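Local coordinates for Lin2111 protein (Listeria innocua, PDB 3EDP) that is of unknown function but probably binds DNA and regulates transcription, having a GntR-type winged-helix domain joined to a UTRA domain, at residues P34-L39 with V69-Q74; E123-I128 with I144-L149; G148-L153 with E165-G170. All coordinates share one frame; numbering follows the deposited sequence.

Contact 1: residues P34-L39 with V69-Q74; sequences PNETAL and VGLYVQ
L71, on the second strand of the wing, packs against the start of helix 36-42 in what its sequence family and topology identify as the winged helix-turn-helix domain of a GntR-type regulator. The tight part of the contact is largely apolar and centred on this leucine, whose CB is directed at the helix. Its CD2 meets L39 CD1 tip to tip at 3.7 Å and also lies 3.8 Å from P34 O, while its CD1 lies 3.9 Å from E36 CG. V54 of helix 47-59 touches L71 as well, so the wing strand, the helix start and helix 47-59 converge here. E36 crosses L71 at about a right angle: with CG anti to the carbonyl carbon (chi1 -63°) and the chain extended beyond it, the glutamate runs past the leucine, and its OE2 forms a salt bridge with R65 on the neighbouring wing strand.

The other side is looser. N35 and G70 approach only as CB to CA, at 4.3 Å, and no hydrogen bond joins the two segments. G70 belongs to a classic beta bulge, in which V69 and G70 both face K66; V69 is exposed and poorly ordered. N35 serves the helix instead, as its N-cap: A38 N donates to N35 OD1 over 3.0 Å, with an N-H...O angle of 160° and the donor above the amide carbonyl plane.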
# COMPACT_ATOMS: atom_id res chain seq x y z
N PRO A 34 -13.34 29.81 17.56
CA PRO A 34 -12.86 30.55 18.73
C PRO A 34 -12.77 29.64 19.93
O PRO A 34 -13.64 28.78 20.10
CB PRO A 34 -13.96 31.60 18.95
CG PRO A 34 -14.59 31.78 17.60
CD PRO A 34 -14.56 30.41 16.98
N ASN A 35 -11.74 29.79 20.76
CA ASN A 35 -11.66 28.95 21.94
C ASN A 35 -12.66 29.42 23.00
O ASN A 35 -13.40 30.40 22.78
CB ASN A 35 -10.23 28.88 22.48
CG ASN A 35 -9.85 30.11 23.27
OD1 ASN A 35 -10.24 31.23 22.94
ND2 ASN A 35 -9.06 29.90 24.33
N GLU A 36 -12.69 28.75 24.15
CA GLU A 36 -13.69 29.09 25.16
C GLU A 36 -13.51 30.51 25.72
O GLU A 36 -14.49 31.18 26.04
CB GLU A 36 -13.75 28.04 26.27
CG GLU A 36 -14.19 26.68 25.75
CD GLU A 36 -14.31 25.62 26.84
OE1 GLU A 36 -14.84 25.91 27.93
OE2 GLU A 36 -13.87 24.47 26.59
N THR A 37 -12.26 30.97 25.81
CA THR A 37 -12.00 32.33 26.30
C THR A 37 -12.55 33.37 25.31
O THR A 37 -13.20 34.35 25.72
CB THR A 37 -10.50 32.58 26.57
OG1 THR A 37 -10.04 31.67 27.58
CG2 THR A 37 -10.26 34.02 27.03
N ALA A 38 -12.31 33.16 24.03
CA ALA A 38 -12.81 34.08 23.01
C ALA A 38 -14.33 34.08 23.02
O ALA A 38 -14.96 35.13 22.82
CB ALA A 38 -12.29 33.70 21.61
N LEU A 39 -14.92 32.92 23.29
CA LEU A 39 -16.38 32.79 23.40
C LEU A 39 -16.92 33.63 24.56
O LEU A 39 -17.98 34.24 24.44
CB LEU A 39 -16.80 31.32 23.55
CG LEU A 39 -16.69 30.45 22.28
CD1 LEU A 39 -16.98 28.97 22.57
CD2 LEU A 39 -17.61 30.96 21.20
N VAL A 69 -6.09 23.02 24.69
CA VAL A 69 -5.83 23.65 23.39
C VAL A 69 -6.97 24.54 22.89
O VAL A 69 -6.83 25.76 22.86
CB VAL A 69 -5.48 22.60 22.31
CG1 VAL A 69 -5.43 23.24 20.93
CG2 VAL A 69 -4.15 21.93 22.64
N GLY A 70 -8.09 23.94 22.48
CA GLY A 70 -9.20 24.70 21.94
C GLY A 70 -10.46 23.91 21.63
O GLY A 70 -10.83 22.99 22.36
N LEU A 71 -11.11 24.27 20.53
CA LEU A 71 -12.40 23.71 20.16
C LEU A 71 -12.42 23.42 18.66
O LEU A 71 -12.10 24.29 17.85
CB LEU A 71 -13.53 24.71 20.47
CG LEU A 71 -14.45 24.53 21.68
CD1 LEU A 71 -13.70 24.02 22.90
CD2 LEU A 71 -15.15 25.85 21.99
N TYR A 72 -12.82 22.21 18.30
CA TYR A 72 -12.98 21.83 16.91
C TYR A 72 -14.44 21.52 16.61
O TYR A 72 -15.15 20.94 17.44
CB TYR A 72 -12.10 20.61 16.59
CG TYR A 72 -10.63 20.82 16.88
CD1 TYR A 72 -9.77 21.26 15.89
CD2 TYR A 72 -10.12 20.60 18.15
CE1 TYR A 72 -8.43 21.47 16.15
CE2 TYR A 72 -8.78 20.81 18.42
CZ TYR A 72 -7.94 21.24 17.42
OH TYR A 72 -6.60 21.44 17.69
N VAL A 73 -14.89 21.93 15.44
CA VAL A 73 -16.23 21.57 14.99
C VAL A 73 -16.18 20.17 14.39
O VAL A 73 -15.25 19.83 13.67
CB VAL A 73 -16.75 22.57 13.94
CG1 VAL A 73 -18.19 22.26 13.57
CG2 VAL A 73 -16.63 23.99 14.46
N GLN A 74 -17.18 19.36 14.72
CA GLN A 74 -17.25 18.01 14.17
C GLN A 74 -17.67 18.09 12.70
O GLN A 74 -18.59 18.83 12.36
CB GLN A 74 -18.24 17.16 14.98
CG GLN A 74 -17.73 16.74 16.35
CD GLN A 74 -16.81 15.53 16.28
OE1 GLN A 74 -16.38 15.12 15.20
NE2 GLN A 74 -16.52 14.93 17.44

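Contact 2: residues E123-I128 with I144-L149; sequences ELVYSI and ILPLGL
The beta hairpin of strands 124-134 and 137-146 is paired here near its open end, where Y126 and L145 form an antiparallel hydrogen-bonded pair. Y126 N donates to L145 O over 2.7 Å and L145 N returns a bond to Y126 O over 3.0 Å, both with N-H...O angles of 164°. Non-hydrogen-bonded pairs flank it: V125 with P146 and S127 with I144. On the face carrying these four residues, I144 CG2, anti to its own N and beside the carbonyl carbon, meets V125 CG2 at 3.8 Å. F117 of helix 110-117 covers I144 and P146. The hairpin lies inside the six-stranded antiparallel sheet of the UTRA domain, between strands 99-108 and 215-225. Beyond P146 the chain turns, yet L147 N still donates to L124 O over 3.1 Å. That oxygen also accepts from a water, which in turn accepts from G148 N. On the sheet face that carries Y126 and L145, L147 CD2 lies over one face of the Y126 ring in a CH-pi contact, 3.4 Å from the centroid, though the exact placement of the L147 methyls is doubtful. F158 meets the same ring, their planes inclined at about 60°.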
# COMPACT_ATOMS: atom_id res chain seq x y z
N GLU A 123 -4.83 13.60 22.52
CA GLU A 123 -4.79 14.34 21.27
C GLU A 123 -5.77 13.73 20.27
O GLU A 123 -6.15 12.57 20.40
CB GLU A 123 -3.36 14.38 20.72
CG GLU A 123 -2.42 15.21 21.60
CD GLU A 123 -0.98 15.16 21.13
OE1 GLU A 123 -0.32 16.23 21.14
OE2 GLU A 123 -0.50 14.07 20.74
N LEU A 124 -6.18 14.52 19.29
CA LEU A 124 -7.31 14.14 18.45
C LEU A 124 -6.91 13.46 17.14
O LEU A 124 -5.85 13.74 16.58
CB LEU A 124 -8.17 15.37 18.16
CG LEU A 124 -8.63 16.13 19.40
CD1 LEU A 124 -9.34 17.41 19.00
CD2 LEU A 124 -9.51 15.26 20.29
N VAL A 125 -7.79 12.58 16.66
CA VAL A 125 -7.64 11.94 15.37
C VAL A 125 -8.99 11.95 14.65
O VAL A 125 -10.04 11.95 15.30
CB VAL A 125 -7.15 10.47 15.49
CG1 VAL A 125 -5.83 10.40 16.24
CG2 VAL A 125 -8.20 9.59 16.18
N TYR A 126 -8.95 11.97 13.33
CA TYR A 126 -10.15 11.74 12.53
C TYR A 126 -10.37 10.25 12.42
O TYR A 126 -9.42 9.47 12.26
CB TYR A 126 -9.99 12.30 11.13
CG TYR A 126 -9.94 13.80 11.05
CD1 TYR A 126 -11.09 14.56 11.21
CD2 TYR A 126 -8.74 14.46 10.79
CE1 TYR A 126 -11.05 15.94 11.14
CE2 TYR A 126 -8.69 15.84 10.70
CZ TYR A 126 -9.85 16.57 10.88
OH TYR A 126 -9.82 17.94 10.80
N SER A 127 -11.63 9.85 12.49
CA SER A 127 -12.00 8.46 12.30
C SER A 127 -12.99 8.41 11.16
O SER A 127 -14.04 9.06 11.21
CB SER A 127 -12.62 7.89 13.57
OG SER A 127 -12.97 6.53 13.38
N ILE A 128 -12.64 7.68 10.12
CA ILE A 128 -13.51 7.55 8.96
C ILE A 128 -13.85 6.09 8.76
O ILE A 128 -12.99 5.22 8.83
CB ILE A 128 -12.83 8.09 7.68
CG1 ILE A 128 -12.53 9.58 7.84
CG2 ILE A 128 -13.70 7.84 6.47
CD1 ILE A 128 -11.60 10.14 6.78
N ILE A 144 -7.74 6.08 10.28
CA ILE A 144 -7.43 6.95 11.39
C ILE A 144 -6.34 7.94 10.96
O ILE A 144 -5.25 7.52 10.55
CB ILE A 144 -6.95 6.15 12.61
CG1 ILE A 144 -7.97 5.07 12.98
CG2 ILE A 144 -6.70 7.08 13.80
CD1 ILE A 144 -9.28 5.59 13.55
N LEU A 145 -6.64 9.23 11.03
CA LEU A 145 -5.71 10.29 10.65
C LEU A 145 -5.61 11.32 11.77
O LEU A 145 -6.58 11.99 12.07
CB LEU A 145 -6.21 11.02 9.40
CG LEU A 145 -6.52 10.24 8.12
CD1 LEU A 145 -7.10 11.17 7.05
CD2 LEU A 145 -5.28 9.57 7.60
N PRO A 146 -4.43 11.45 12.40
CA PRO A 146 -4.28 12.44 13.47
C PRO A 146 -4.49 13.87 12.96
O PRO A 146 -3.97 14.25 11.91
CB PRO A 146 -2.83 12.25 13.93
CG PRO A 146 -2.47 10.86 13.49
CD PRO A 146 -3.20 10.66 12.19
N LEU A 147 -5.26 14.64 13.72
CA LEU A 147 -5.57 16.02 13.40
C LEU A 147 -4.33 16.85 13.14
O LEU A 147 -4.26 17.59 12.17
CB LEU A 147 -6.36 16.66 14.54
CG LEU A 147 -7.88 16.66 14.39
CD1 LEU A 147 -8.28 17.69 13.34
CD2 LEU A 147 -8.39 15.27 14.03
N GLY A 148 -3.34 16.71 14.03
CA GLY A 148 -2.10 17.46 13.93
C GLY A 148 -1.27 17.16 12.69
O GLY A 148 -0.33 17.88 12.38
N LEU A 149 -1.62 16.09 11.99
CA LEU A 149 -0.89 15.70 10.78
C LEU A 149 -1.69 16.08 9.53
O LEU A 149 -1.14 16.13 8.43
CB LEU A 149 -0.63 14.19 10.80
CG LEU A 149 0.68 13.67 11.41
CD1 LEU A 149 1.27 14.63 12.43
CD2 LEU A 149 0.49 12.28 12.01
O HOH W 1 -3.65 15.30 16.56

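Contact 3: residues G148-L153 with E165-G170; sequences GLYPDL and ELVNSG
Y150 reaches from the loop after strand 137-146 to the C-terminal end of helix 163-167, within the UTRA domain. Its CB does not point straight at the helix, but CG, anti to the carbonyl carbon (chi1 -60°), sends the ring across. CG lies 4.1 Å from G170 CA; CD1 comes closer to that atom, at 3.5 Å, and near G170 N. Farther along, CE1 has V167 O and L166 O beside it, both near the ring plane at its edge. At the tip, OH donates to V167 O over 2.8 Å, in the carbonyl plane and on a lone pair, with a C=O...O angle of 118°. V167 CG1 also touches this hydroxyl, while I217 and A218 of strand 215-225 pack against both residues. After Y150, the type I turn Y150-L153 brings L153 back: its CD2 meets S169 OG at 3.6 Å and L166 CD1 at 4.3 Å. V167 O and L166 O, at the helix end, each accept from a hydroxyl, V167 O from the loop tyrosine and L166 O from S169, whose N it also binds. Y150 thus ties loop to helix by a directional bond, and L153 adds apolar contact with L166.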
# COMPACT_ATOMS: atom_id res chain seq x y z
N GLY A 148 -3.34 16.71 14.03
CA GLY A 148 -2.10 17.46 13.93
C GLY A 148 -1.27 17.16 12.69
O GLY A 148 -0.33 17.88 12.38
N LEU A 149 -1.62 16.09 11.99
CA LEU A 149 -0.89 15.70 10.78
C LEU A 149 -1.69 16.08 9.53
O LEU A 149 -1.14 16.13 8.43
CB LEU A 149 -0.63 14.19 10.80
CG LEU A 149 0.68 13.67 11.41
CD1 LEU A 149 1.27 14.63 12.43
CD2 LEU A 149 0.49 12.28 12.01
N TYR A 150 -2.99 16.30 9.70
CA TYR A 150 -3.85 16.77 8.61
C TYR A 150 -4.61 18.05 9.01
O TYR A 150 -5.82 18.15 8.79
CB TYR A 150 -4.81 15.65 8.17
CG TYR A 150 -4.07 14.41 7.69
CD1 TYR A 150 -3.94 14.14 6.33
CD2 TYR A 150 -3.48 13.54 8.59
CE1 TYR A 150 -3.25 13.02 5.89
CE2 TYR A 150 -2.78 12.42 8.16
CZ TYR A 150 -2.68 12.17 6.80
OH TYR A 150 -1.98 11.06 6.36
N PRO A 151 -3.89 19.03 9.57
CA PRO A 151 -4.47 20.24 10.18
C PRO A 151 -5.32 21.09 9.24
O PRO A 151 -6.29 21.69 9.69
CB PRO A 151 -3.23 21.04 10.60
CG PRO A 151 -2.17 20.58 9.66
CD PRO A 151 -2.42 19.10 9.59
N ASP A 152 -4.97 21.14 7.96
CA ASP A 152 -5.58 22.11 7.05
C ASP A 152 -6.75 21.56 6.23
O ASP A 152 -7.39 22.31 5.49
CB ASP A 152 -4.51 22.71 6.14
CG ASP A 152 -3.43 23.45 6.91
OD1 ASP A 152 -3.78 24.22 7.83
OD2 ASP A 152 -2.23 23.27 6.59
N LEU A 153 -7.03 20.27 6.36
CA LEU A 153 -8.10 19.66 5.60
C LEU A 153 -9.48 20.04 6.14
O LEU A 153 -9.75 19.91 7.32
CB LEU A 153 -7.96 18.14 5.61
CG LEU A 153 -6.97 17.50 4.64
CD1 LEU A 153 -5.55 17.96 4.93
CD2 LEU A 153 -7.07 15.98 4.71
N GLU A 165 -3.66 8.84 -2.14
CA GLU A 165 -3.75 10.28 -2.36
C GLU A 165 -4.17 10.99 -1.06
O GLU A 165 -3.56 11.98 -0.66
CB GLU A 165 -4.69 10.62 -3.51
CG GLU A 165 -4.88 12.11 -3.71
CD GLU A 165 -5.39 12.45 -5.11
OE1 GLU A 165 -5.43 13.64 -5.46
OE2 GLU A 165 -5.74 11.51 -5.85
N LEU A 166 -5.18 10.45 -0.39
CA LEU A 166 -5.68 11.07 0.84
C LEU A 166 -4.60 11.09 1.93
O LEU A 166 -4.37 12.11 2.59
CB LEU A 166 -6.93 10.34 1.36
CG LEU A 166 -7.46 10.83 2.72
CD1 LEU A 166 -7.89 12.28 2.61
CD2 LEU A 166 -8.63 9.98 3.21
N VAL A 167 -3.92 9.95 2.11
CA VAL A 167 -2.89 9.84 3.14
C VAL A 167 -1.72 10.77 2.84
O VAL A 167 -1.04 11.26 3.75
CB VAL A 167 -2.38 8.39 3.28
CG1 VAL A 167 -1.16 8.36 4.16
CG2 VAL A 167 -3.47 7.50 3.85
N ASN A 168 -1.50 11.03 1.56
CA ASN A 168 -0.41 11.88 1.12
C ASN A 168 -0.75 13.37 1.19
O ASN A 168 0.09 14.22 0.92
CB ASN A 168 -0.05 11.52 -0.32
CG ASN A 168 1.33 11.93 -0.70
OD1 ASN A 168 1.55 12.48 -1.77
ND2 ASN A 168 2.28 11.69 0.19
N SER A 169 -1.99 13.68 1.56
CA SER A 169 -2.50 15.04 1.40
C SER A 169 -2.34 15.95 2.63
O SER A 169 -2.75 17.11 2.60
CB SER A 169 -3.98 14.99 0.98
OG SER A 169 -4.81 14.81 2.12
N GLY A 170 -1.76 15.43 3.71
CA GLY A 170 -1.59 16.23 4.91
C GLY A 170 -0.23 16.90 5.00
O GLY A 170 0.39 17.22 3.98

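From the N terminus, contact 1 comes first: it closes a loop of 29 residues, including helix 47-59 and strand 63-66, within the GntR-family region. Contact 2 follows in series and closes the hairpin of strands 124-134 and 137-146. Contact 3 starts on G148 and L149, where contact 2 ends, and closes the loop leading to helix 163-167; the two neither nest nor cross. Their centres are 9 Å apart, and L145 CD2 packs on Y150 CZ at 3.8 Å. Across the two family regions, Y72 CD2 touches L124 CD1 at 3.4 Å, so the wing rests on the UTRA sheet, whereas contacts 1 and 3 do not touch.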